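Local coordinates for protein alternansucrase (Leuconostoc mesenteroides, PDB 6HVG) that belongs to glycoside hydrolase family 70 and has a circularly permuted barrel core with repeats of the choline-binding type, at residues A[451-456]-A[503-508]; A[515-520]-A[1253-1258]. One frame throughout, in Å; residues are numbered along the deposited sequence.

Contact 1. Residues A[451-456]-A[503-508]; sequences ANYLNF and DAIDSF
S507, whose CB lies 4.0 Å from F456 CZ, grips the carbonyl oxygen of D503 twice: S507 N gives the usual helical bond, and S507 OG adds a second of 3.1 Å from the opposite face of the carbonyl plane. The serine hydroxyl is thereby folded back on its own helix, while its CB touches the F456 ring at a slant. The contact itself is apolar, an aromatic cluster of Y453, F456 and F508 between helices 447-462 and 499-511 of a small helical domain, probably the domain IV found in this family. The two helix segments cross at 131° with their axes 11.1 Å apart at closest approach, a spacing bridged by large rings instead of small side chains in close backbone contact. F456 is directed toward the other helix. Its CG is anti to the backbone N (chi1 -178°), which sends the ring across the gap until CE2 is 3.4 Å from A504 O, an oxygen already accepting from F508 N. F508 CB sits over one face of that ring, 3.8 Å from its centroid, in a CH-pi contact. The ring of F508, reaching back the other way, meets F456 only at a slant but receives the edge of Y453 on its face: this T-shaped pair has centroids 5.9 Å apart and planes at 74°. F508 CZ also presses on Y453 CB at 3.7 Å, while N452 CB skirts the same ring before its amide turns off to bond Q512. I484 and I488 of helix 474-495 pack on Y453 and extend the apolar core. I505 CB heads away from the neighbouring helix, yet the end of its chain returns, bringing CD1 to 4.2 Å from Y453 CE1 near the plane of the tyrosine ring.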
loop_
_atom_site.group_PDB
_atom_site.type_symbol
_atom_site.label_atom_id
_atom_site.label_comp_id
_atom_site.label_asym_id
_atom_site.label_seq_id
_atom_site.Cartn_x
_atom_site.Cartn_y
_atom_site.Cartn_z
ATOM N N ALA A 451 1.294 20.248 32.202
ATOM C CA ALA A 451 1.256 21.625 31.719
ATOM C C ALA A 451 0.383 21.741 30.476
ATOM O O ALA A 451 -0.314 22.751 30.287
ATOM C CB ALA A 451 2.653 22.140 31.434
ATOM N N ASN A 452 0.431 20.717 29.625
ATOM C CA ASN A 452 -0.377 20.723 28.405
ATOM C C ASN A 452 -1.865 20.577 28.722
ATOM O O ASN A 452 -2.690 21.279 28.142
ATOM C CB ASN A 452 0.074 19.632 27.435
ATOM C CG ASN A 452 1.406 19.941 26.779
ATOM O OD1 ASN A 452 1.856 21.074 26.764
ATOM N ND2 ASN A 452 2.029 18.932 26.213
ATOM N N TYR A 453 -2.195 19.684 29.648
ATOM C CA TYR A 453 -3.562 19.527 30.115
ATOM C C TYR A 453 -4.099 20.852 30.630
ATOM O O TYR A 453 -5.184 21.253 30.254
ATOM C CB TYR A 453 -3.639 18.478 31.223
ATOM C CG TYR A 453 -4.913 18.515 32.048
ATOM C CD1 TYR A 453 -6.056 17.839 31.641
ATOM C CD2 TYR A 453 -4.970 19.207 33.233
ATOM C CE1 TYR A 453 -7.217 17.860 32.401
ATOM C CE2 TYR A 453 -6.127 19.242 34.005
ATOM C CZ TYR A 453 -7.244 18.565 33.594
ATOM O OH TYR A 453 -8.369 18.625 34.378
ATOM N N LEU A 454 -3.332 21.525 31.484
ATOM C CA LEU A 454 -3.751 22.791 32.078
ATOM C C LEU A 454 -3.992 23.853 31.030
ATOM O O LEU A 454 -5.032 24.516 31.064
ATOM C CB LEU A 454 -2.714 23.318 33.075
ATOM C CG LEU A 454 -2.547 22.460 34.319
ATOM C CD1 LEU A 454 -1.340 22.940 35.092
ATOM C CD2 LEU A 454 -3.777 22.487 35.223
ATOM N N ASN A 455 -3.060 23.992 30.090
ATOM C CA ASN A 455 -3.226 24.952 29.002
ATOM C C ASN A 455 -4.439 24.626 28.105
ATOM O O ASN A 455 -5.160 25.523 27.693
ATOM C CB ASN A 455 -1.974 25.019 28.141
ATOM C CG ASN A 455 -0.802 25.598 28.869
ATOM O OD1 ASN A 455 -0.937 26.144 29.957
ATOM N ND2 ASN A 455 0.362 25.493 28.276
ATOM N N PHE A 456 -4.656 23.350 27.800
ATOM C CA PHE A 456 -5.778 22.940 26.964
ATOM C C PHE A 456 -7.142 23.218 27.631
ATOM O O PHE A 456 -8.032 23.788 27.007
ATOM C CB PHE A 456 -5.645 21.464 26.616
ATOM C CG PHE A 456 -6.720 20.943 25.713
ATOM C CD1 PHE A 456 -6.599 21.064 24.343
ATOM C CD2 PHE A 456 -7.813 20.260 26.228
ATOM C CE1 PHE A 456 -7.568 20.547 23.499
ATOM C CE2 PHE A 456 -8.797 19.758 25.394
ATOM C CZ PHE A 456 -8.676 19.924 24.030
ATOM N N ASP A 503 -15.743 14.525 26.001
ATOM C CA ASP A 503 -15.292 15.021 24.695
ATOM C C ASP A 503 -14.057 15.909 24.817
ATOM O O ASP A 503 -13.200 15.897 23.937
ATOM C CB ASP A 503 -16.428 15.775 23.983
ATOM C CG ASP A 503 -17.634 14.873 23.673
ATOM O OD1 ASP A 503 -17.460 13.624 23.622
ATOM O OD2 ASP A 503 -18.754 15.416 23.474
ATOM N N ALA A 504 -13.978 16.685 25.896
ATOM C CA ALA A 504 -12.789 17.504 26.182
ATOM C C ALA A 504 -11.556 16.638 26.493
ATOM O O ALA A 504 -10.473 16.877 25.972
ATOM C CB ALA A 504 -13.076 18.449 27.329
ATOM N N ILE A 505 -11.736 15.611 27.312
ATOM C CA ILE A 505 -10.648 14.686 27.607
ATOM C C ILE A 505 -10.208 13.944 26.356
ATOM O O ILE A 505 -9.025 13.941 26.025
ATOM C CB ILE A 505 -11.018 13.702 28.747
ATOM C CG1 ILE A 505 -11.209 14.468 30.065
ATOM C CG2 ILE A 505 -9.956 12.629 28.928
ATOM C CD1 ILE A 505 -10.020 15.296 30.523
ATOM N N ASP A 506 -11.167 13.361 25.644
ATOM C CA ASP A 506 -10.888 12.603 24.417
ATOM C C ASP A 506 -10.061 13.426 23.433
ATOM O O ASP A 506 -9.072 12.928 22.883
ATOM C CB ASP A 506 -12.182 12.161 23.733
ATOM C CG ASP A 506 -12.823 10.949 24.395
ATOM O OD1 ASP A 506 -12.112 10.155 25.068
ATOM O OD2 ASP A 506 -14.050 10.777 24.201
ATOM N N SER A 507 -10.466 14.682 23.233
ATOM C CA SER A 507 -9.768 15.597 22.337
ATOM C C SER A 507 -8.363 15.927 22.801
ATOM O O SER A 507 -7.435 15.977 21.991
ATOM C CB SER A 507 -10.561 16.903 22.161
ATOM O OG SER A 507 -11.695 16.683 21.360
ATOM N N PHE A 508 -8.223 16.196 24.098
ATOM C CA PHE A 508 -6.933 16.526 24.658
ATOM C C PHE A 508 -5.963 15.361 24.521
ATOM O O PHE A 508 -4.781 15.556 24.198
ATOM C CB PHE A 508 -7.038 16.919 26.119
ATOM C CG PHE A 508 -5.726 16.840 26.828
ATOM C CD1 PHE A 508 -4.688 17.685 26.480
ATOM C CD2 PHE A 508 -5.518 15.876 27.788
ATOM C CE1 PHE A 508 -3.476 17.589 27.108
ATOM C CE2 PHE A 508 -4.311 15.768 28.411
ATOM C CZ PHE A 508 -3.290 16.632 28.075
#

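Contact 2. Residues A[515-520]-A[1253-1258]; sequences WNKQTE and ILHRGA
The backbones of W515-E520 and I1253-A1258 run very near each other, with W515 CA 4.0 Å from G1257 CA, a closeness permitted by the lack of a side chain on the glycine. E520 carries most of the polar contact: extended beyond CG, it delivers its carboxylate to three successive backbone N-H groups. OE1 accepts a bent bond from H1255 N at 2.9 Å through its syn lone pair. OE2 takes both R1256 N (2.8 Å), again bent, and G1257 N (3.0 Å), the straighter of the three; these two arrive from one face of the carboxylate, well above its plane. H1255 has left-handed backbone angles and R1256 right-handed ones, so the three N-H groups turn inward as in an anion-binding nest. Such a concentration of donors would probably stabilise the carboxylate charge, and Y1192 OH also bonds OE2. The nest follows directly on strand 1248-1252 of a six-stranded antiparallel sheet, consistent with domain B of the family, whose outer strand 1190-1197 supplies Y1192 and also V1193, bonded through its carbonyl to the R1256 guanidinium. The I1253 side chain packs beside E520 OE1. On the 515-520 side, N516 OD1 accepts from Q518 N in an Asx turn, its ND2 being bonded to K510 O. T519 OG1, which is also bonded to A513 O, receives a nearly straight bond (167°) from A1258 N. K517 runs alongside H1255, and its CD stands 4.0 Å from the imidazole centroid in a CH-pi contact, almost directly above the ring centre.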
loop_
_atom_site.group_PDB
_atom_site.type_symbol
_atom_site.label_atom_id
_atom_site.label_comp_id
_atom_site.label_asym_id
_atom_site.label_seq_id
_atom_site.Cartn_x
_atom_site.Cartn_y
_atom_site.Cartn_z
ATOM N N TRP A 515 0.032 9.478 23.024
ATOM C CA TRP A 515 -1.323 8.965 22.925
ATOM C C TRP A 515 -1.924 9.064 21.523
ATOM O O TRP A 515 -3.165 9.068 21.354
ATOM C CB TRP A 515 -2.207 9.703 23.941
ATOM C CG TRP A 515 -1.728 9.535 25.357
ATOM C CD1 TRP A 515 -0.992 8.491 25.857
ATOM C CD2 TRP A 515 -1.941 10.424 26.450
ATOM N NE1 TRP A 515 -0.746 8.679 27.182
ATOM C CE2 TRP A 515 -1.330 9.850 27.577
ATOM C CE3 TRP A 515 -2.598 11.647 26.591
ATOM C CZ2 TRP A 515 -1.347 10.449 28.813
ATOM C CZ3 TRP A 515 -2.621 12.245 27.851
ATOM C CH2 TRP A 515 -1.993 11.643 28.931
ATOM N N ASN A 516 -1.057 9.141 20.513
ATOM C CA ASN A 516 -1.519 9.128 19.127
ATOM C C ASN A 516 -0.511 8.445 18.191
ATOM O O ASN A 516 0.472 7.861 18.651
ATOM C CB ASN A 516 -1.979 10.535 18.697
ATOM C CG ASN A 516 -0.860 11.536 18.620
ATOM O OD1 ASN A 516 0.306 11.197 18.400
ATOM N ND2 ASN A 516 -1.210 12.802 18.769
ATOM N N LYS A 517 -0.750 8.500 16.892
ATOM C CA LYS A 517 0.065 7.766 15.920
ATOM C C LYS A 517 1.491 8.277 15.726
ATOM O O LYS A 517 2.321 7.597 15.106
ATOM C CB LYS A 517 -0.626 7.761 14.545
ATOM C CG LYS A 517 -0.429 9.036 13.723
ATOM C CD LYS A 517 -1.215 8.991 12.422
ATOM C CE LYS A 517 -1.000 10.252 11.601
ATOM N NZ LYS A 517 -2.134 10.469 10.654
ATOM N N GLN A 518 1.782 9.470 16.229
ATOM C CA GLN A 518 3.127 10.042 16.132
ATOM C C GLN A 518 4.182 9.153 16.790
ATOM O O GLN A 518 5.330 9.088 16.346
ATOM C CB GLN A 518 3.143 11.428 16.743
ATOM C CG GLN A 518 2.264 12.416 15.996
ATOM C CD GLN A 518 2.362 13.826 16.526
ATOM O OE1 GLN A 518 3.034 14.102 17.531
ATOM N NE2 GLN A 518 1.654 14.729 15.865
ATOM N N THR A 519 3.771 8.432 17.827
ATOM C CA THR A 519 4.640 7.453 18.461
ATOM C C THR A 519 4.449 6.048 17.923
ATOM O O THR A 519 4.951 5.109 18.508
ATOM C CB THR A 519 4.430 7.461 19.986
ATOM O OG1 THR A 519 3.034 7.337 20.300
ATOM C CG2 THR A 519 4.971 8.753 20.554
ATOM N N GLU A 520 3.701 5.912 16.828
ATOM C CA GLU A 520 3.463 4.606 16.202
ATOM C C GLU A 520 4.252 4.408 14.900
ATOM O O GLU A 520 4.169 3.354 14.293
ATOM C CB GLU A 520 1.963 4.375 15.959
ATOM C CG GLU A 520 1.169 4.242 17.243
ATOM C CD GLU A 520 -0.279 3.910 17.018
ATOM O OE1 GLU A 520 -0.722 3.970 15.872
ATOM O OE2 GLU A 520 -0.988 3.613 18.000
ATOM N N ILE A 1253 -1.792 -0.552 12.856
ATOM C CA ILE A 1253 -1.682 0.420 13.923
ATOM C C ILE A 1253 -3.012 1.145 14.146
ATOM O O ILE A 1253 -3.666 1.544 13.190
ATOM C CB ILE A 1253 -0.554 1.441 13.675
ATOM C CG1 ILE A 1253 -0.760 2.215 12.381
ATOM C CG2 ILE A 1253 0.790 0.760 13.695
ATOM C CD1 ILE A 1253 0.310 3.247 12.108
ATOM N N LEU A 1254 -3.396 1.300 15.412
ATOM C CA LEU A 1254 -4.706 1.842 15.770
ATOM C C LEU A 1254 -4.709 3.299 16.210
ATOM O O LEU A 1254 -5.747 3.795 16.667
ATOM C CB LEU A 1254 -5.349 0.982 16.871
ATOM C CG LEU A 1254 -5.561 -0.496 16.520
ATOM C CD1 LEU A 1254 -6.405 -1.182 17.570
ATOM C CD2 LEU A 1254 -6.238 -0.662 15.180
ATOM N N HIS A 1255 -3.568 3.979 16.064
ATOM C CA HIS A 1255 -3.463 5.431 16.326
ATOM C C HIS A 1255 -3.707 5.821 17.801
ATOM O O HIS A 1255 -4.204 6.909 18.110
ATOM C CB HIS A 1255 -4.430 6.215 15.419
ATOM C CG HIS A 1255 -4.140 6.080 13.962
ATOM N ND1 HIS A 1255 -4.753 6.867 13.011
ATOM C CD2 HIS A 1255 -3.290 5.269 13.295
ATOM C CE1 HIS A 1255 -4.303 6.531 11.817
ATOM N NE2 HIS A 1255 -3.409 5.571 11.962
ATOM N N ARG A 1256 -3.364 4.922 18.700
ATOM C CA ARG A 1256 -3.664 5.118 20.108
ATOM C C ARG A 1256 -2.457 5.612 20.913
ATOM O O ARG A 1256 -2.636 6.313 21.920
ATOM C CB ARG A 1256 -4.221 3.828 20.704
ATOM C CG ARG A 1256 -5.686 3.687 20.378
ATOM C CD ARG A 1256 -6.257 2.335 20.734
ATOM N NE ARG A 1256 -7.673 2.312 20.392
ATOM C CZ ARG A 1256 -8.431 1.223 20.346
ATOM N NH1 ARG A 1256 -7.924 0.036 20.615
ATOM N NH2 ARG A 1256 -9.712 1.322 20.029
ATOM N N GLY A 1257 -1.258 5.224 20.480
ATOM C CA GLY A 1257 -0.037 5.730 21.053
ATOM C C GLY A 1257 0.793 4.643 21.705
ATOM O O GLY A 1257 0.267 3.596 22.107
ATOM N N ALA A 1258 2.095 4.894 21.805
ATOM C CA ALA A 1258 2.997 3.949 22.433
ATOM C C ALA A 1258 2.725 3.799 23.929
ATOM O O ALA A 1258 2.980 2.737 24.509
ATOM C CB ALA A 1258 4.431 4.384 22.215
#

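The centres of the two contacts lie about 17 Å apart, and along the chain contact 1 is complete before contact 2 opens. Helix 499-511, which provides 503-508, leads within a few residues into 515-520, where W515 folds back on it: W515 CZ3 is 3.9 Å from F508 CE2, and L440 touches both side chains. Contact 1 is local, joining segments 47 residues apart, whereas contact 2 spans 733 residues and brings the chain back beside its earlier course. Together they carry packing from the helical region to the loops bordering the six-stranded antiparallel sheet, in keeping with the U-shaped chain path of the family, whose outer domains combine segments from before and after the barrel.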